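PDB 3HN2: 2-dehydropantoate 2-reductase from Geobacter metallireducens, which probably catalyses the NADPH-dependent reduction of 2-dehydropantoate (ketopantoate) to (R)-pantoate on the pathway to pantothenate. Local coordinates for residues 42-47 and 136-141; 77-82 and 101-106; 186-191 and 223-228. All blocks are in the same frame, centred on the assembly; numbering follows the deposited sequence.

Contact 1: 42-47 and 136-141; sequences NGLKVF and GEVHHL
K45 and F47 on one strand trade backbone hydrogen bonds with G136, V138 and H140 on the other. K45 N donates to G136 O at 3.0 Å, and K45 O takes V138 N. F47 repeats the pattern two residues on: its N reaches V138 O at 2.8 Å and its O receives H140 N. Each of these two residues thus bonds to both neighbours of the residue opposite it, which is the pattern of parallel strands. Weaker CA-H...O contacts fill the gaps, among them E137 CA against K45 O at 3.4 Å.

The pairing belongs to a small three-stranded sheet, separate from the large Rossmann-type sheet, in which strand 44-48 is central, parallel to 137-140 and antiparallel to 53-55.

On one face the contact is aromatic and polar. Matching first torsions in F47 (chi1 -55°) and H139, each with CG anti to the carbonyl carbon, send both rings the same way off their strands, and they lie side by side with planes 43° apart. F47 CD1 sits over one face of the H139 imidazole, 3.6 Å from H139 CE1. The rim of the F47 ring meets E137, with CE1 3.6 Å from the carboxylate carbon CD and the two planes 80° apart.

On the opposite face L44, V46 and V138 make an aliphatic contact. V46 CG2 touches V138 CB at 4.2 Å, L44 CD1 meets V138 CG2, and helix 14-23 covers them through L15, Y16 and A19.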
# COMPACT_ATOMS: atom_id res chain seq x y z
N ASN A 42 6.03 32.87 -12.25
CA ASN A 42 7.06 32.11 -11.54
C ASN A 42 7.42 30.75 -12.14
O ASN A 42 8.57 30.31 -12.06
CB ASN A 42 6.68 31.93 -10.07
CG ASN A 42 7.18 33.05 -9.19
OD1 ASN A 42 6.39 33.79 -8.60
ND2 ASN A 42 8.50 33.20 -9.10
N GLY A 43 6.43 30.08 -12.74
CA GLY A 43 6.56 28.68 -13.12
C GLY A 43 5.94 27.83 -12.02
O GLY A 43 5.50 28.36 -11.00
N LEU A 44 5.89 26.51 -12.23
CA LEU A 44 5.31 25.62 -11.23
C LEU A 44 6.35 24.79 -10.47
O LEU A 44 7.37 24.38 -11.03
CB LEU A 44 4.19 24.75 -11.83
CG LEU A 44 4.45 23.76 -12.97
CD1 LEU A 44 4.63 22.35 -12.44
CD2 LEU A 44 3.30 23.80 -13.96
N LYS A 45 6.07 24.57 -9.19
CA LYS A 45 6.93 23.79 -8.32
C LYS A 45 6.30 22.43 -8.05
O LYS A 45 5.15 22.35 -7.64
CB LYS A 45 7.15 24.51 -6.99
CG LYS A 45 7.69 25.93 -7.10
CD LYS A 45 8.36 26.36 -5.80
CE LYS A 45 9.24 27.57 -6.01
NZ LYS A 45 10.13 27.81 -4.84
N VAL A 46 7.06 21.37 -8.30
CA VAL A 46 6.60 20.02 -8.00
C VAL A 46 7.33 19.49 -6.77
O VAL A 46 8.55 19.38 -6.76
CB VAL A 46 6.79 19.04 -9.19
CG1 VAL A 46 6.38 17.62 -8.81
CG2 VAL A 46 5.97 19.50 -10.38
N PHE A 47 6.56 19.19 -5.73
CA PHE A 47 7.09 18.56 -4.54
C PHE A 47 6.73 17.09 -4.57
O PHE A 47 5.57 16.73 -4.72
CB PHE A 47 6.55 19.25 -3.28
CG PHE A 47 6.78 20.73 -3.25
CD1 PHE A 47 5.75 21.61 -3.54
CD2 PHE A 47 8.04 21.25 -2.95
CE1 PHE A 47 5.96 22.99 -3.53
CE2 PHE A 47 8.26 22.62 -2.93
CZ PHE A 47 7.22 23.50 -3.22
N GLY A 136 0.02 26.81 -8.58
CA GLY A 136 1.29 26.50 -9.22
C GLY A 136 2.19 25.63 -8.35
O GLY A 136 3.41 25.68 -8.48
N GLU A 137 1.57 24.86 -7.46
CA GLU A 137 2.30 23.91 -6.62
C GLU A 137 1.62 22.54 -6.63
O GLU A 137 0.47 22.40 -6.21
CB GLU A 137 2.45 24.44 -5.19
CG GLU A 137 3.51 25.53 -5.03
CD GLU A 137 3.79 25.91 -3.58
OE1 GLU A 137 3.20 25.30 -2.66
OE2 GLU A 137 4.61 26.83 -3.36
N VAL A 138 2.36 21.55 -7.13
CA VAL A 138 1.87 20.18 -7.22
C VAL A 138 2.57 19.33 -6.17
O VAL A 138 3.80 19.35 -6.07
CB VAL A 138 2.16 19.57 -8.61
CG1 VAL A 138 1.31 18.33 -8.85
CG2 VAL A 138 1.93 20.60 -9.71
N HIS A 139 1.79 18.59 -5.39
CA HIS A 139 2.35 17.68 -4.38
C HIS A 139 2.09 16.23 -4.77
O HIS A 139 0.94 15.85 -5.02
CB HIS A 139 1.79 17.97 -2.98
CG HIS A 139 2.24 19.28 -2.41
ND1 HIS A 139 1.92 20.49 -2.97
CD2 HIS A 139 2.97 19.56 -1.30
CE1 HIS A 139 2.44 21.46 -2.25
NE2 HIS A 139 3.08 20.92 -1.22
N HIS A 140 3.15 15.43 -4.84
CA HIS A 140 3.06 14.01 -5.19
C HIS A 140 3.44 13.16 -3.99
O HIS A 140 4.61 13.11 -3.59
CB HIS A 140 3.96 13.71 -6.40
CG HIS A 140 4.30 12.26 -6.57
ND1 HIS A 140 5.60 11.79 -6.50
CD2 HIS A 140 3.52 11.18 -6.80
CE1 HIS A 140 5.60 10.48 -6.69
NE2 HIS A 140 4.35 10.09 -6.87
N LEU A 141 2.44 12.49 -3.41
CA LEU A 141 2.61 11.79 -2.14
C LEU A 141 2.93 10.30 -2.30
O LEU A 141 3.39 9.66 -1.34
CB LEU A 141 1.37 11.97 -1.25
CG LEU A 141 0.78 13.38 -1.06
CD1 LEU A 141 -0.45 13.31 -0.17
CD2 LEU A 141 1.81 14.37 -0.52

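Contact 2: 77-82 and 101-106; sequences LKTFAN and TLQNGL
Q103 swings its side chain across to L77 with chi1 near 5°, a nearly eclipsed first torsion, after which the chain runs straight out (chi2 168°) and delivers the amide to the other loop. T79 has its methyl CG2 anti to the carbonyl carbon, turned to the chain around Q103 and N104, while the hydroxyl OG1 is hydrogen-bonded to E270.

The amide nitrogen of Q103 does most of the polar work. NE2 donates to L77 O at 2.7 Å in a fairly straight bond, with the acceptor close to the plane of the Q103 amide. Seen from the other partner the approach is less regular: the donor stands above the L77 carbonyl plane, with a C=O...N angle of 115°. A second, weak bond runs from NE2 to N82 OD1 at 3.4 Å, the two side chains arriving from opposite directions. NE2 therefore has two oxygen acceptors on the facing loop, while OE1 of the same amide bonds to Y85 OH, so both ends of the group are held.

These loops follow neighbouring parallel strands, 72-75 and 98-101, of the Rossmann-type domain. They lie at the C-terminal edge of the sheet, where dinucleotides bind in this fold, and L77 also touches the probable glycine-rich GxGxxG segment.

Carbon contacts add little: T79 CG2 lies 3.9 Å from Q103 CB. Two further carbons rest on polar atoms, T79 CG2 at 3.4 Å from N104 O and L77 CB at 3.5 Å from Q103 NE2. N108, on the helix after the second loop, links the two loops: its OD1 accepts from N82 ND2 and its ND2 donates to N104 O.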
# COMPACT_ATOMS: atom_id res chain seq x y z
N LEU A 77 -8.98 16.57 -17.08
CA LEU A 77 -10.16 17.29 -16.60
C LEU A 77 -10.93 16.52 -15.55
O LEU A 77 -10.96 15.29 -15.57
CB LEU A 77 -11.12 17.58 -17.76
CG LEU A 77 -10.95 18.77 -18.70
CD1 LEU A 77 -11.85 18.57 -19.91
CD2 LEU A 77 -11.27 20.09 -18.01
N LYS A 78 -11.55 17.25 -14.63
CA LYS A 78 -12.54 16.65 -13.75
C LYS A 78 -13.79 16.38 -14.58
O LYS A 78 -14.16 17.20 -15.42
CB LYS A 78 -12.83 17.56 -12.56
CG LYS A 78 -12.18 17.10 -11.26
CD LYS A 78 -10.66 17.24 -11.27
CE LYS A 78 -9.99 16.11 -10.50
NZ LYS A 78 -10.41 16.05 -9.06
N THR A 79 -14.41 15.23 -14.35
CA THR A 79 -15.43 14.68 -15.26
C THR A 79 -16.77 15.42 -15.29
O THR A 79 -17.60 15.15 -16.16
CB THR A 79 -15.67 13.18 -14.99
OG1 THR A 79 -15.89 12.96 -13.59
CG2 THR A 79 -14.47 12.36 -15.45
N PHE A 80 -16.98 16.34 -14.36
CA PHE A 80 -18.16 17.21 -14.41
C PHE A 80 -18.02 18.35 -15.42
O PHE A 80 -19.00 19.03 -15.74
CB PHE A 80 -18.55 17.73 -13.01
CG PHE A 80 -17.39 18.18 -12.17
CD1 PHE A 80 -16.90 17.36 -11.15
CD2 PHE A 80 -16.81 19.43 -12.37
CE1 PHE A 80 -15.84 17.77 -10.35
CE2 PHE A 80 -15.74 19.85 -11.58
CZ PHE A 80 -15.26 19.02 -10.56
N ALA A 81 -16.81 18.54 -15.93
CA ALA A 81 -16.53 19.51 -16.99
C ALA A 81 -16.51 18.85 -18.37
O ALA A 81 -16.01 19.44 -19.33
CB ALA A 81 -15.21 20.22 -16.72
N ASN A 82 -17.07 17.65 -18.48
CA ASN A 82 -17.05 16.88 -19.73
C ASN A 82 -17.94 17.44 -20.84
O ASN A 82 -17.77 17.08 -22.01
CB ASN A 82 -17.38 15.40 -19.47
CG ASN A 82 -16.15 14.58 -19.06
OD1 ASN A 82 -15.05 15.11 -18.87
ND2 ASN A 82 -16.33 13.27 -18.94
N THR A 101 -6.99 10.06 -22.36
CA THR A 101 -7.79 10.37 -21.19
C THR A 101 -7.26 9.66 -19.92
O THR A 101 -7.00 8.45 -19.93
CB THR A 101 -9.30 10.13 -21.48
OG1 THR A 101 -10.10 10.92 -20.59
CG2 THR A 101 -9.69 8.68 -21.38
N LEU A 102 -7.06 10.43 -18.86
CA LEU A 102 -6.52 9.91 -17.59
C LEU A 102 -7.46 10.14 -16.42
O LEU A 102 -7.12 9.86 -15.27
CB LEU A 102 -5.17 10.55 -17.28
CG LEU A 102 -3.90 10.05 -17.98
CD1 LEU A 102 -2.77 11.00 -17.67
CD2 LEU A 102 -3.55 8.65 -17.54
N GLN A 103 -8.65 10.65 -16.73
CA GLN A 103 -9.65 10.98 -15.72
C GLN A 103 -10.35 9.75 -15.16
O GLN A 103 -10.16 8.64 -15.64
CB GLN A 103 -10.65 11.99 -16.30
CG GLN A 103 -10.42 12.27 -17.78
CD GLN A 103 -11.56 13.02 -18.43
OE1 GLN A 103 -12.15 12.55 -19.39
NE2 GLN A 103 -11.87 14.21 -17.92
N ASN A 104 -11.17 9.97 -14.14
CA ASN A 104 -11.75 8.88 -13.36
C ASN A 104 -13.12 8.41 -13.85
O ASN A 104 -13.88 9.18 -14.43
CB ASN A 104 -11.83 9.28 -11.89
CG ASN A 104 -10.46 9.47 -11.26
OD1 ASN A 104 -9.44 9.11 -11.85
ND2 ASN A 104 -10.44 10.03 -10.06
N GLY A 105 -13.41 7.14 -13.59
CA GLY A 105 -14.71 6.57 -13.89
C GLY A 105 -14.82 6.11 -15.32
O GLY A 105 -13.82 5.77 -15.94
N LEU A 106 -16.04 6.10 -15.83
CA LEU A 106 -16.31 5.58 -17.15
C LEU A 106 -16.84 6.64 -18.11
O LEU A 106 -17.00 7.81 -17.74
CB LEU A 106 -17.34 4.47 -17.06
CG LEU A 106 -17.02 3.16 -16.36
CD1 LEU A 106 -18.24 2.26 -16.50
CD2 LEU A 106 -15.79 2.47 -16.91

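Contact 3: 186-191 and 223-228; sequences KLVWNI and EVIAGA
Helix segments 186-191 and 223-228 run roughly antiparallel, their directions 148° apart and their axes 9.2 Å from each other at closest approach. The backbones come nearest at V188 and V224, with CA atoms 5.8 Å apart.

V224 is the residue around which the rest of the contact is built. Its side chain sets out toward the facing helix, and CG1, anti to its backbone N (chi1 -179°), lies against the backbone itself, 3.7 Å from V188 N and 3.8 Å from L187 C. The same methyl meets L187 CB and, at 3.8 Å, V188 CG2. The other branch, V224 CG2, goes to I191, whose CD1 is 3.9 Å away. V188 CG2 is shared, since it also touches I225 CG1 at 3.8 Å, and the two side chains cross at an angle.

This is helix-to-helix packing within the all-helical C-terminal domain of ketopantoate reductases. Other helices close in around it: I191 meets I274 and F275 of helix 271-284, and I225 meets V242 of helix 241-249.

No hydrogen bond passes between the segments. Branched aliphatic groups, together with the backbone surface at L187 and V188 on which V224 rests, supply the contact, so its cohesion comes from dispersion and from burial of apolar surface.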
# COMPACT_ATOMS: atom_id res chain seq x y z
N LYS A 186 -10.12 -0.58 -11.52
CA LYS A 186 -9.90 0.58 -10.67
C LYS A 186 -11.18 1.03 -9.98
O LYS A 186 -11.13 1.63 -8.90
CB LYS A 186 -9.30 1.75 -11.45
CG LYS A 186 -8.43 2.65 -10.58
CD LYS A 186 -8.44 4.09 -11.06
CE LYS A 186 -7.80 4.99 -10.01
NZ LYS A 186 -7.66 6.40 -10.48
N LEU A 187 -12.32 0.73 -10.60
CA LEU A 187 -13.64 1.00 -10.02
C LEU A 187 -13.90 0.16 -8.77
O LEU A 187 -14.62 0.58 -7.88
CB LEU A 187 -14.75 0.77 -11.06
CG LEU A 187 -15.50 1.96 -11.69
CD1 LEU A 187 -14.81 3.32 -11.48
CD2 LEU A 187 -15.78 1.72 -13.18
N VAL A 188 -13.30 -1.03 -8.72
CA VAL A 188 -13.35 -1.90 -7.55
C VAL A 188 -12.73 -1.22 -6.32
O VAL A 188 -13.15 -1.46 -5.20
CB VAL A 188 -12.70 -3.28 -7.82
CG1 VAL A 188 -12.59 -4.12 -6.52
CG2 VAL A 188 -13.49 -4.04 -8.84
N TRP A 189 -11.76 -0.33 -6.56
CA TRP A 189 -11.16 0.43 -5.48
C TRP A 189 -11.86 1.77 -5.26
O TRP A 189 -12.11 2.16 -4.10
CB TRP A 189 -9.66 0.67 -5.74
CG TRP A 189 -8.98 1.17 -4.52
CD1 TRP A 189 -8.42 0.40 -3.53
CD2 TRP A 189 -8.84 2.53 -4.11
NE1 TRP A 189 -7.91 1.22 -2.55
CE2 TRP A 189 -8.16 2.52 -2.86
CE3 TRP A 189 -9.20 3.76 -4.68
CZ2 TRP A 189 -7.84 3.70 -2.18
CZ3 TRP A 189 -8.89 4.94 -3.99
CH2 TRP A 189 -8.21 4.90 -2.75
N ASN A 190 -12.14 2.46 -6.36
CA ASN A 190 -12.65 3.84 -6.33
C ASN A 190 -14.05 3.97 -5.77
O ASN A 190 -14.41 5.03 -5.27
CB ASN A 190 -12.63 4.46 -7.74
CG ASN A 190 -11.41 5.33 -8.00
OD1 ASN A 190 -10.43 5.32 -7.23
ND2 ASN A 190 -11.45 6.08 -9.09
N ILE A 191 -14.85 2.92 -5.89
CA ILE A 191 -16.23 3.01 -5.43
C ILE A 191 -16.37 2.92 -3.90
O ILE A 191 -16.89 3.87 -3.31
CB ILE A 191 -17.20 2.12 -6.27
CG1 ILE A 191 -17.36 2.73 -7.67
CG2 ILE A 191 -18.56 2.00 -5.59
CD1 ILE A 191 -18.24 1.95 -8.63
N GLU A 223 -20.12 -6.24 -5.92
CA GLU A 223 -21.16 -5.72 -6.81
C GLU A 223 -20.54 -5.12 -8.06
O GLU A 223 -21.00 -5.39 -9.17
CB GLU A 223 -22.01 -4.67 -6.09
CG GLU A 223 -22.95 -5.23 -5.04
CD GLU A 223 -23.84 -4.17 -4.42
OE1 GLU A 223 -23.92 -3.03 -4.94
OE2 GLU A 223 -24.48 -4.48 -3.39
N VAL A 224 -19.50 -4.32 -7.86
CA VAL A 224 -18.71 -3.71 -8.93
C VAL A 224 -18.11 -4.77 -9.86
O VAL A 224 -18.13 -4.61 -11.08
CB VAL A 224 -17.59 -2.80 -8.36
CG1 VAL A 224 -16.78 -2.15 -9.46
CG2 VAL A 224 -18.18 -1.73 -7.46
N ILE A 225 -17.61 -5.85 -9.26
CA ILE A 225 -17.10 -7.01 -10.00
C ILE A 225 -18.21 -7.69 -10.82
O ILE A 225 -18.01 -8.02 -12.00
CB ILE A 225 -16.40 -8.01 -9.05
CG1 ILE A 225 -15.05 -7.45 -8.59
CG2 ILE A 225 -16.17 -9.36 -9.72
CD1 ILE A 225 -14.45 -8.17 -7.38
N ALA A 226 -19.39 -7.87 -10.21
CA ALA A 226 -20.54 -8.46 -10.89
C ALA A 226 -21.03 -7.60 -12.06
O ALA A 226 -21.44 -8.12 -13.10
CB ALA A 226 -21.66 -8.70 -9.91
N GLY A 227 -20.97 -6.29 -11.87
CA GLY A 227 -21.29 -5.33 -12.92
C GLY A 227 -20.22 -5.28 -13.98
O GLY A 227 -20.49 -4.89 -15.12
N ALA A 228 -19.00 -5.66 -13.61
CA ALA A 228 -17.88 -5.69 -14.55
C ALA A 228 -17.91 -6.94 -15.41
O ALA A 228 -17.70 -6.87 -16.61
CB ALA A 228 -16.56 -5.62 -13.80

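How the contacts relate
From the N terminus, segment 42-47 comes first and pairs with 136-141 with 88 residues in between, so contact 1 closes a long loop by joining strands 44-48 and 137-140 of the small sheet. Contact 2 lies nested within it, joining the turns after two neighbouring strands of the Rossmann-type sheet; its centre is about 21 Å from that of contact 1. Contact 3 opens only after both have closed, and ties two helices of the C-terminal domain; it lies across the chain's centre from contact 1. Contacts 2 and 3 meet directly where the domains join: L106 CG packs on L187 CD2 at 3.7 Å, and N104 OD1 lies 3.5 Å from K186 NZ.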